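Long-range contacts in sporozoite surface protein 2 (Plasmodium vivax, PDB 4HQO), which probably acts as a sporozoite surface receptor for gliding motility and cell adhesion, this chain holding its von Willebrand factor A and thrombospondin type 1 domains: residues A[48-54]-A[81-87]; A[156-160]-A[198-202]; A[11-17]-A[204-209]. The protein carries 4 engineered substitutions. One frame throughout, in Å; residues are numbered along the deposited sequence.

Contact 1: A[48-54]-A[81-87]; sequences INSLSLS and IDKRQAL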
# COMPACT_ATOMS: atom_id res chain seq x y z
N ILE A 48 -14.04 -9.27 0.13
CA ILE A 48 -12.91 -9.78 -0.63
C ILE A 48 -13.28 -10.05 -2.09
O ILE A 48 -12.48 -9.83 -2.99
CB ILE A 48 -12.31 -11.03 0.04
CG1 ILE A 48 -11.50 -10.60 1.27
CG2 ILE A 48 -11.44 -11.82 -0.94
CD1 ILE A 48 -11.17 -11.72 2.25
N ASN A 49 -14.51 -10.51 -2.31
CA ASN A 49 -15.01 -10.71 -3.66
C ASN A 49 -15.08 -9.41 -4.46
O ASN A 49 -15.11 -9.44 -5.68
CB ASN A 49 -16.39 -11.36 -3.63
CG ASN A 49 -16.65 -12.22 -4.84
OD1 ASN A 49 -15.83 -13.07 -5.19
ND2 ASN A 49 -17.77 -11.98 -5.50
N SER A 50 -15.09 -8.27 -3.77
CA SER A 50 -15.20 -6.99 -4.44
C SER A 50 -13.82 -6.42 -4.76
O SER A 50 -13.72 -5.42 -5.46
CB SER A 50 -15.94 -5.98 -3.55
OG SER A 50 -15.09 -5.52 -2.50
N LEU A 51 -12.77 -7.04 -4.23
CA LEU A 51 -11.42 -6.51 -4.39
C LEU A 51 -10.73 -7.07 -5.62
O LEU A 51 -10.64 -8.29 -5.78
CB LEU A 51 -10.57 -6.84 -3.18
CG LEU A 51 -11.03 -6.30 -1.83
CD1 LEU A 51 -10.09 -6.83 -0.76
CD2 LEU A 51 -11.01 -4.78 -1.88
N SER A 52 -10.23 -6.19 -6.47
CA SER A 52 -9.46 -6.62 -7.62
C SER A 52 -8.00 -6.90 -7.23
O SER A 52 -7.13 -6.07 -7.45
CB SER A 52 -9.53 -5.56 -8.73
OG SER A 52 -8.91 -6.02 -9.91
N LEU A 53 -7.75 -8.08 -6.65
CA LEU A 53 -6.39 -8.45 -6.27
C LEU A 53 -5.56 -8.83 -7.50
O LEU A 53 -6.08 -9.42 -8.45
CB LEU A 53 -6.40 -9.60 -5.26
CG LEU A 53 -7.28 -9.42 -4.01
CD1 LEU A 53 -7.31 -10.70 -3.18
CD2 LEU A 53 -6.82 -8.27 -3.16
N SER A 54 -4.29 -8.44 -7.49
CA SER A 54 -3.32 -8.86 -8.49
C SER A 54 -1.95 -8.41 -8.03
O SER A 54 -1.84 -7.56 -7.15
CB SER A 54 -3.62 -8.26 -9.88
OG SER A 54 -3.25 -6.89 -9.96
N ILE A 81 -2.61 -12.10 -3.56
CA ILE A 81 -2.82 -11.45 -4.85
C ILE A 81 -3.81 -12.19 -5.74
O ILE A 81 -4.11 -11.74 -6.84
CB ILE A 81 -1.48 -11.31 -5.63
CG1 ILE A 81 -0.96 -12.69 -6.04
CG2 ILE A 81 -0.44 -10.58 -4.79
CD1 ILE A 81 0.15 -12.64 -7.06
N ASP A 82 -4.31 -13.33 -5.27
CA ASP A 82 -5.24 -14.14 -6.07
C ASP A 82 -6.55 -14.29 -5.32
O ASP A 82 -6.60 -14.91 -4.27
CB ASP A 82 -4.65 -15.53 -6.35
CG ASP A 82 -5.53 -16.37 -7.28
OD1 ASP A 82 -6.47 -15.80 -7.88
OD2 ASP A 82 -5.28 -17.58 -7.43
N LYS A 83 -7.61 -13.70 -5.86
CA LYS A 83 -8.92 -13.66 -5.22
C LYS A 83 -9.44 -15.03 -4.75
O LYS A 83 -9.84 -15.18 -3.60
CB LYS A 83 -9.94 -13.03 -6.16
CG LYS A 83 -11.27 -12.77 -5.50
CD LYS A 83 -11.76 -11.39 -5.87
CE LYS A 83 -12.59 -11.44 -7.11
NZ LYS A 83 -12.98 -10.09 -7.55
N ARG A 84 -9.43 -16.02 -5.63
CA ARG A 84 -9.89 -17.37 -5.26
C ARG A 84 -9.15 -17.93 -4.02
O ARG A 84 -9.76 -18.55 -3.15
CB ARG A 84 -9.80 -18.33 -6.46
CG ARG A 84 -8.39 -18.53 -7.01
CD ARG A 84 -8.39 -19.16 -8.40
NE ARG A 84 -7.04 -19.54 -8.82
CZ ARG A 84 -6.79 -20.45 -9.76
NH1 ARG A 84 -5.54 -20.76 -10.08
NH2 ARG A 84 -7.79 -21.06 -10.38
N GLN A 85 -7.86 -17.67 -3.91
CA GLN A 85 -7.06 -18.19 -2.81
C GLN A 85 -7.35 -17.48 -1.48
O GLN A 85 -7.39 -18.11 -0.42
CB GLN A 85 -5.57 -18.12 -3.16
CG GLN A 85 -5.18 -19.08 -4.29
CD GLN A 85 -3.68 -19.14 -4.50
OE1 GLN A 85 -2.92 -19.42 -3.57
NE2 GLN A 85 -3.23 -18.87 -5.72
N ALA A 86 -7.59 -16.17 -1.55
CA ALA A 86 -7.99 -15.43 -0.36
C ALA A 86 -9.35 -15.93 0.13
O ALA A 86 -9.57 -16.08 1.33
CB ALA A 86 -8.03 -13.94 -0.65
N LEU A 87 -10.26 -16.18 -0.80
CA LEU A 87 -11.58 -16.69 -0.46
C LEU A 87 -11.51 -18.07 0.18
O LEU A 87 -12.29 -18.36 1.08
CB LEU A 87 -12.51 -16.70 -1.69
CG LEU A 87 -12.96 -15.28 -2.11
CD1 LEU A 87 -13.69 -15.29 -3.43
CD2 LEU A 87 -13.81 -14.62 -1.01
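In the von Willebrand factor A domain, the C-terminal end of helix 33-49 and the turn after it meet the start of helix 83-96, and Lys-83 spans the gap between them. Its CG stands anti to the backbone N (chi1 -171°), and bends at chi2 and chi3 carry the chain over the turn at 48-51. There CD lies 3.3 Å from Leu-51 O, and NZ donates to Asn-49 O at 2.9 Å, coming from above the carbonyl plane rather than along a lone pair. A longer, weak bond runs from NZ to Leu-51 O. The ammonium group thus bridges two backbone oxygens where the chain turns out of helix 33-49. Beside it the contact is apolar: Ile-48 CG2 meets Leu-87 CD2 at 3.7 Å, the two side chains lying alongside and pointing opposite ways, and Leu-53 CD1 comes to 3.9 Å from Lys-83 CA. Asp-82, at the N-cap position of helix 83-96, holds two side chains of its own segment with OD2: Arg-84 NE on the syn lone pair, in a salt bridge, and Gln-85 NE2 on the anti lone pair. Ile-48 also touches Leu-23 of strand 19-26 and Ala-86 touches Leu-60 of strand 58-65, so two neighbouring helices sit on the central sheet, as in the alpha/beta vWA fold.

Contact 2: A[156-160]-A[198-202]; sequences RLAVI and LIKPF. Engineered in segment 156-160: Arg-156 (natural residue Ser).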
# COMPACT_ATOMS: atom_id res chain seq x y z
N ARG A 156 -4.56 4.91 5.80
CA ARG A 156 -6.01 5.12 5.87
C ARG A 156 -6.62 4.01 6.71
O ARG A 156 -6.18 2.87 6.63
CB ARG A 156 -6.64 5.13 4.48
CG ARG A 156 -6.20 6.29 3.60
CD ARG A 156 -5.03 5.91 2.69
NE ARG A 156 -4.59 7.02 1.85
CZ ARG A 156 -5.17 7.36 0.70
NH1 ARG A 156 -6.22 6.68 0.24
NH2 ARG A 156 -4.70 8.39 -0.00
N LEU A 157 -7.63 4.34 7.51
CA LEU A 157 -8.28 3.36 8.38
C LEU A 157 -9.79 3.37 8.21
O LEU A 157 -10.44 4.39 8.40
CB LEU A 157 -7.94 3.60 9.86
CG LEU A 157 -8.73 2.73 10.86
CD1 LEU A 157 -8.32 1.26 10.77
CD2 LEU A 157 -8.60 3.23 12.31
N ALA A 158 -10.33 2.21 7.85
CA ALA A 158 -11.77 2.07 7.77
C ALA A 158 -12.18 1.04 8.81
O ALA A 158 -11.51 0.01 8.98
CB ALA A 158 -12.20 1.63 6.37
N VAL A 159 -13.26 1.33 9.53
CA VAL A 159 -13.74 0.40 10.55
C VAL A 159 -15.07 -0.22 10.12
O VAL A 159 -15.98 0.50 9.69
CB VAL A 159 -13.89 1.07 11.94
CG1 VAL A 159 -14.28 0.04 13.00
CG2 VAL A 159 -12.58 1.77 12.33
N ILE A 160 -15.16 -1.54 10.22
CA ILE A 160 -16.41 -2.26 9.94
C ILE A 160 -16.91 -2.90 11.22
O ILE A 160 -16.21 -3.70 11.84
CB ILE A 160 -16.23 -3.36 8.88
CG1 ILE A 160 -15.58 -2.78 7.62
CG2 ILE A 160 -17.58 -4.01 8.53
CD1 ILE A 160 -16.38 -1.70 6.98
N LEU A 198 -18.04 1.86 1.27
CA LEU A 198 -17.22 2.66 2.18
C LEU A 198 -15.77 2.67 1.74
O LEU A 198 -15.11 3.71 1.73
CB LEU A 198 -17.30 2.11 3.61
CG LEU A 198 -16.63 2.98 4.68
CD1 LEU A 198 -17.53 4.14 5.01
CD2 LEU A 198 -16.31 2.17 5.93
N ILE A 199 -15.28 1.48 1.38
CA ILE A 199 -13.90 1.25 0.95
C ILE A 199 -13.58 1.91 -0.40
O ILE A 199 -12.45 2.32 -0.65
CB ILE A 199 -13.63 -0.27 0.88
CG1 ILE A 199 -13.72 -0.88 2.28
CG2 ILE A 199 -12.29 -0.61 0.26
CD1 ILE A 199 -13.11 0.01 3.33
N LYS A 200 -14.59 2.03 -1.25
CA LYS A 200 -14.38 2.43 -2.65
C LYS A 200 -13.59 3.73 -2.85
O LYS A 200 -12.61 3.73 -3.60
CB LYS A 200 -15.72 2.44 -3.41
CG LYS A 200 -15.60 2.78 -4.89
CD LYS A 200 -16.94 2.65 -5.59
CE LYS A 200 -16.81 2.79 -7.10
NZ LYS A 200 -18.10 2.53 -7.78
N PRO A 201 -13.98 4.83 -2.18
CA PRO A 201 -13.23 6.08 -2.38
C PRO A 201 -11.78 6.00 -1.91
O PRO A 201 -10.95 6.77 -2.37
CB PRO A 201 -13.99 7.10 -1.51
CG PRO A 201 -15.33 6.50 -1.29
CD PRO A 201 -15.11 5.02 -1.25
N PHE A 202 -11.49 5.07 -1.01
CA PHE A 202 -10.13 4.92 -0.49
C PHE A 202 -9.19 4.32 -1.53
O PHE A 202 -7.98 4.51 -1.45
CB PHE A 202 -10.12 4.00 0.73
CG PHE A 202 -10.72 4.61 1.97
CD1 PHE A 202 -9.98 5.46 2.77
CD2 PHE A 202 -12.01 4.28 2.37
CE1 PHE A 202 -10.52 6.00 3.92
CE2 PHE A 202 -12.55 4.82 3.52
CZ PHE A 202 -11.82 5.68 4.29
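Within 198-202 of helix 192-203, Leu-198, Ile-199 and Phe-202 face segment 156-160 of strand 156-161, in the helix-on-sheet layer of the vWA alpha/beta fold. The short helical segment runs almost exactly antiparallel to the strand, at 173°, and their axes come within 9.7 Å at closest approach.

Leu-198 comes first. With CG anti to the backbone N (chi1 -172°) the branch extends toward the strand, and it is the CD2 methyl that touches, 4.0 Å from Ile-160 CD1, the two side chains passing in opposite directions. The same methyl lies near Ala-158 CB. Ile-199 follows with its CD1, 3.6 Å from Ala-158 CB, and it also touches Ile-130 of the next strand, 126-133, so the helix rests on two strands at once. Ala-158, small and buried, is the residue on which all three helix side chains converge.

The helix is kinked about Pro-201. Phe-202 N bonds back to Ile-199 O, three residues earlier, at 2.9 Å. The Phe-202 ring then meets the strand obliquely, its CE2 near Ala-158 CB. On the other face of the strand Val-159 turns away from this helix and packs on Ile-174 and Ala-175 of helix 168-175, so the strand is sandwiched between helices. The bound magnesium ion is about 13 Å from the Val-159 side chain.

Arg-156, an engineered residue, runs antiparallel to the Phe-202 side chain, with guanidinium and ring planes 64° apart. The aliphatic part makes the contact, CB lying 3.8 Å from Phe-202 CD1. The guanidinium comes close to the backbone as well, with Phe-202 O at its edge and 3.3 Å from Arg-156 NH1, but at too poor an angle for a hydrogen bond.

Contact 3: A[11-17]-A[204-209]; sequences SEEVCNE and AKVCTE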
# COMPACT_ATOMS: atom_id res chain seq x y z
N SER A 11 8.33 12.20 -19.93
CA SER A 11 6.94 12.03 -19.54
C SER A 11 6.66 10.61 -19.05
O SER A 11 7.23 9.64 -19.55
CB SER A 11 6.03 12.36 -20.73
OG SER A 11 4.67 12.09 -20.42
N GLU A 12 5.77 10.49 -18.06
CA GLU A 12 5.31 9.18 -17.62
C GLU A 12 3.94 9.28 -16.95
O GLU A 12 3.59 10.29 -16.36
CB GLU A 12 6.33 8.50 -16.70
CG GLU A 12 6.20 8.84 -15.22
CD GLU A 12 7.18 8.07 -14.36
OE1 GLU A 12 8.05 7.38 -14.93
OE2 GLU A 12 7.09 8.15 -13.12
N GLU A 13 3.18 8.20 -17.06
CA GLU A 13 1.85 8.14 -16.48
C GLU A 13 1.94 7.58 -15.06
O GLU A 13 2.59 6.56 -14.83
CB GLU A 13 0.95 7.27 -17.36
CG GLU A 13 -0.50 7.20 -16.92
CD GLU A 13 -1.35 6.40 -17.89
OE1 GLU A 13 -1.21 6.61 -19.12
OE2 GLU A 13 -2.14 5.56 -17.42
N VAL A 14 1.30 8.26 -14.12
CA VAL A 14 1.37 7.88 -12.72
C VAL A 14 -0.03 7.60 -12.18
O VAL A 14 -0.88 8.48 -12.17
CB VAL A 14 2.04 8.97 -11.87
CG1 VAL A 14 1.96 8.63 -10.39
CG2 VAL A 14 3.49 9.15 -12.29
N CYS A 15 -0.25 6.36 -11.74
CA CYS A 15 -1.52 5.98 -11.15
C CYS A 15 -1.29 5.53 -9.71
O CYS A 15 -0.15 5.32 -9.28
CB CYS A 15 -2.19 4.86 -11.94
SG CYS A 15 -2.50 5.19 -13.70
N ASN A 16 -2.38 5.36 -8.99
CA ASN A 16 -2.33 4.88 -7.62
C ASN A 16 -2.91 3.47 -7.57
O ASN A 16 -3.75 3.17 -6.72
CB ASN A 16 -3.12 5.82 -6.72
CG ASN A 16 -4.57 5.93 -7.12
OD1 ASN A 16 -4.95 5.55 -8.24
ND2 ASN A 16 -5.40 6.45 -6.22
N GLU A 17 -2.48 2.62 -8.49
CA GLU A 17 -3.08 1.30 -8.62
C GLU A 17 -2.62 0.33 -7.52
O GLU A 17 -3.32 -0.63 -7.21
CB GLU A 17 -2.81 0.71 -10.01
CG GLU A 17 -1.40 0.18 -10.23
CD GLU A 17 -0.38 1.27 -10.50
OE1 GLU A 17 -0.76 2.46 -10.53
OE2 GLU A 17 0.81 0.94 -10.68
N ALA A 204 -10.09 4.08 -5.13
CA ALA A 204 -10.44 4.46 -6.49
C ALA A 204 -9.19 4.84 -7.26
O ALA A 204 -8.28 5.47 -6.72
CB ALA A 204 -11.44 5.60 -6.49
N LYS A 205 -9.13 4.42 -8.52
CA LYS A 205 -7.94 4.60 -9.33
C LYS A 205 -7.90 6.00 -9.90
O LYS A 205 -8.92 6.51 -10.38
CB LYS A 205 -7.88 3.57 -10.46
CG LYS A 205 -6.50 3.38 -11.04
CD LYS A 205 -6.49 2.37 -12.17
CE LYS A 205 -5.07 2.16 -12.68
NZ LYS A 205 -5.02 1.27 -13.87
N VAL A 206 -6.74 6.63 -9.84
CA VAL A 206 -6.54 7.97 -10.40
C VAL A 206 -5.26 8.00 -11.23
O VAL A 206 -4.17 7.80 -10.70
CB VAL A 206 -6.44 9.04 -9.29
CG1 VAL A 206 -6.19 10.42 -9.91
CG2 VAL A 206 -7.69 9.06 -8.42
N CYS A 207 -5.40 8.24 -12.53
CA CYS A 207 -4.25 8.32 -13.42
C CYS A 207 -4.03 9.75 -13.89
O CYS A 207 -4.95 10.41 -14.35
CB CYS A 207 -4.43 7.41 -14.64
SG CYS A 207 -4.42 5.64 -14.24
N THR A 208 -2.80 10.23 -13.76
CA THR A 208 -2.44 11.53 -14.32
C THR A 208 -1.16 11.45 -15.12
O THR A 208 -0.38 10.50 -14.98
CB THR A 208 -2.30 12.63 -13.24
OG1 THR A 208 -1.24 12.29 -12.34
CG2 THR A 208 -3.59 12.80 -12.45
N GLU A 209 -0.94 12.44 -15.97
CA GLU A 209 0.28 12.50 -16.77
C GLU A 209 1.21 13.55 -16.18
O GLU A 209 0.86 14.73 -16.11
CB GLU A 209 -0.07 12.84 -18.21
CG GLU A 209 1.02 12.53 -19.21
CD GLU A 209 0.60 12.85 -20.62
OE1 GLU A 209 -0.30 13.70 -20.80
OE2 GLU A 209 1.16 12.25 -21.56
O HOH W 1 3.08 9.73 -20.61
O HOH W 2 -1.58 10.89 -10.23
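Cys-15 and Cys-207 are covalently joined across the antiparallel pair of strands 7-15 and 207-215, at the end of this two-stranded ribbon nearer the vWA domain. The disulfide has SG to SG at 2.0 Å and a chi3 of 108°. SG beside the backbone N in both cysteines brings the sulfurs together on the ribbon face that also carries Glu-13 and Glu-209.

The backbone bonds follow the ribbon outward from there. Val-14 and Thr-208 form a hydrogen-bonded pair: Val-14 N gives to Thr-208 O at 2.9 Å, and Thr-208 N returns a bond to Val-14 O at 3.0 Å, both nearly straight. Glu-13 and Glu-209 are the next, non-hydrogen-bonded, pair. Inward of the disulfide the ladder gives way, and Asn-16 N makes only a weak bond to Val-206 O, though Cys-15 CA offers a CA-H...O contact to that oxygen.

A side-chain amide takes over at this point. Asn-16 CG lies between the backbone N and the carbonyl carbon (chi1 60°), which turns the amide toward the backbone of 204-206. Its OD1 accepts Val-206 N at 2.6 Å, while its ND2 donates to Ala-204 O at 3.1 Å in the carbonyl plane. One side chain thus grips the backbone on both sides of Lys-205, whose extended chain brings CE to 3.8 Å from Glu-17 CB.

Water adds two bridges. One molecule links Val-14 O with Thr-208 OG1, 2.6 Å from the latter; another joins Ser-11 OG to Glu-209 OE2, the second bond weak.

The partners are largely exposed, so the pairing rests on backbone bonds, one amide and one covalent link more than on buried apolar surface. In this extensible beta-ribbon the disulfide would be expected to hold the strands together even where the ladder is weak.

In the fold
From the N terminus the chain first passes through 11-17, one half of contact 3, whose partner at 204-209 follows only after strands 19-26 to 187-188 and helix 192-203. Contact 1 closes a short loop in between, from helix 33-49 through strands 58-65 and 69-73 to helix 83-96. Contact 2 closes the next, from strand 156-161 to helix 192-203. These two are in series, with centres about 17 Å apart, and both are nested inside the large loop of contact 3; none cross. Segment 204-209 follows directly on helix 192-203, so contacts 2 and 3 adjoin in sequence as the chain leaves the vWA domain along the ribbon toward the thrombospondin-type domain.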